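Side-chain contact in oxidoreductase (Methanosarcina mazei, PDB 3KA7), which binds flavin-adenine dinucleotide and probably catalyses a flavin-dependent oxidation-reduction: residues S111-S114 and Y115-M119. Residues are numbered along the deposited sequence; the frame is centred on the assembly and turned at random.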
loop_
_atom_site.group_PDB
_atom_site.type_symbol
_atom_site.label_atom_id
_atom_site.label_comp_id
_atom_site.label_asym_id
_atom_site.label_seq_id
_atom_site.Cartn_x
_atom_site.Cartn_y
_atom_site.Cartn_z
ATOM N N SER A 111 3.310 -19.547 -19.140
ATOM C CA SER A 111 2.714 -20.194 -20.315
ATOM C C SER A 111 3.002 -19.470 -21.628
ATOM O O SER A 111 2.879 -20.070 -22.707
ATOM C CB SER A 111 1.206 -20.338 -20.146
ATOM O OG SER A 111 0.588 -19.064 -20.217
ATOM N N LEU A 112 3.399 -18.201 -21.547
ATOM C CA LEU A 112 3.637 -17.393 -22.740
ATOM C C LEU A 112 5.086 -17.472 -23.195
ATOM O O LEU A 112 5.463 -16.900 -24.220
ATOM C CB LEU A 112 3.246 -15.932 -22.502
ATOM C CG LEU A 112 1.773 -15.674 -22.177
ATOM C CD1 LEU A 112 1.512 -14.177 -22.153
ATOM C CD2 LEU A 112 0.855 -16.360 -23.190
ATOM N N LEU A 113 5.892 -18.195 -22.428
ATOM C CA LEU A 113 7.307 -18.377 -22.745
ATOM C C LEU A 113 7.507 -19.612 -23.624
ATOM O O LEU A 113 6.631 -20.467 -23.700
ATOM C CB LEU A 113 8.092 -18.573 -21.449
ATOM C CG LEU A 113 8.159 -17.412 -20.452
ATOM C CD1 LEU A 113 8.746 -17.905 -19.122
ATOM C CD2 LEU A 113 9.003 -16.307 -21.010
ATOM N N SER A 114 8.668 -19.698 -24.270
ATOM C CA SER A 114 9.087 -20.930 -24.948
ATOM C C SER A 114 9.114 -22.095 -23.958
ATOM O O SER A 114 9.163 -21.887 -22.742
ATOM C CB SER A 114 10.478 -20.739 -25.527
ATOM O OG SER A 114 11.416 -20.617 -24.472
ATOM N N TYR A 115 9.091 -23.325 -24.462
ATOM C CA TYR A 115 9.155 -24.483 -23.577
ATOM C C TYR A 115 10.408 -24.428 -22.706
ATOM O O TYR A 115 10.352 -24.654 -21.497
ATOM C CB TYR A 115 9.174 -25.777 -24.386
ATOM C CG TYR A 115 9.004 -26.993 -23.523
ATOM C CD1 TYR A 115 7.741 -27.398 -23.124
ATOM C CD2 TYR A 115 10.102 -27.734 -23.102
ATOM C CE1 TYR A 115 7.564 -28.511 -22.344
ATOM C CE2 TYR A 115 9.933 -28.855 -22.304
ATOM C CZ TYR A 115 8.660 -29.228 -21.930
ATOM O OH TYR A 115 8.456 -30.342 -21.146
ATOM N N LYS A 116 11.542 -24.140 -23.335
ATOM C CA LYS A 116 12.824 -24.003 -22.631
ATOM C C LYS A 116 12.707 -23.022 -21.457
ATOM O O LYS A 116 13.064 -23.339 -20.318
ATOM C CB LYS A 116 13.891 -23.485 -23.600
ATOM C CG LYS A 116 15.289 -23.433 -23.007
ATOM C CD LYS A 116 16.322 -22.890 -23.990
ATOM C CE LYS A 116 16.266 -21.368 -24.072
ATOM N NZ LYS A 116 17.530 -20.773 -24.632
ATOM N N ASP A 117 12.178 -21.838 -21.737
ATOM C CA ASP A 117 12.062 -20.795 -20.710
ATOM C C ASP A 117 11.044 -21.153 -19.638
ATOM O O ASP A 117 11.248 -20.870 -18.461
ATOM C CB ASP A 117 11.721 -19.455 -21.348
ATOM C CG ASP A 117 12.900 -18.842 -22.065
ATOM O OD1 ASP A 117 14.034 -19.345 -21.892
ATOM O OD2 ASP A 117 12.696 -17.858 -22.806
ATOM N N ARG A 118 9.951 -21.779 -20.050
ATOM C CA ARG A 118 8.933 -22.237 -19.111
ATOM C C ARG A 118 9.508 -23.243 -18.123
ATOM O O ARG A 118 9.240 -23.169 -16.930
ATOM C CB ARG A 118 7.762 -22.863 -19.869
ATOM C CG ARG A 118 6.654 -23.340 -18.964
ATOM C CD ARG A 118 5.318 -23.281 -19.677
ATOM N NE ARG A 118 5.215 -24.242 -20.773
ATOM C CZ ARG A 118 5.475 -23.962 -22.045
ATOM N NH1 ARG A 118 5.878 -22.747 -22.389
ATOM N NH2 ARG A 118 5.331 -24.905 -22.978
HETATM N N MSE A 119 10.283 -24.203 -18.626
HETATM C CA MSE A 119 10.868 -25.206 -17.755
HETATM C C MSE A 119 11.907 -24.571 -16.832
HETATM O O MSE A 119 12.044 -24.976 -15.684
HETATM C CB MSE A 119 11.487 -26.362 -18.563
HETATM C CG MSE A 119 10.472 -27.258 -19.286
HETATM SE SE MSE A 119 8.995 -27.890 -18.186
HETATM C CE MSE A 119 7.706 -26.510 -18.600
HETATM O O HOH W 1 10.431 -17.438 -24.165
#
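Ser114 O takes the first helical bond, from Arg118 N at 2.8 Å. Ser114 OG in turn accepts the backbone N-H of Asp117 at 3.1 Å, with an N-H...O angle of 161°. Ser114 is thus the N-cap of helix 115-127. Its chi1 of 68° folds OG back toward the first turn of the helix. Asp117, at N3, does not bond Ser114 N directly. A water bridges them, as a solvent-mediated counterpart to a capping box: it accepts from Ser114 N and donates to Asp117 OD2, 2.7 Å from that oxygen. The cap residue and the aspartate are therefore tied twice, once directly and once through solvent. Arg118 starts out with CG anti to its own N (chi1 -179°) and bends at chi3. This turns the guanidinium back over the incoming loop, where NH1 lies 2.7 Å from Leu113 O, which sits at the edge of the group near its plane. On the buried side, Leu113 CB packs on Asp117 CB at 3.7 Å, and the two side chains cross at about a right angle. The cap joins the loop after strand 101-105 to helix 115-127 at the protein surface, while Leu113 reaches Trp150 and Leu151 on helix 149-163.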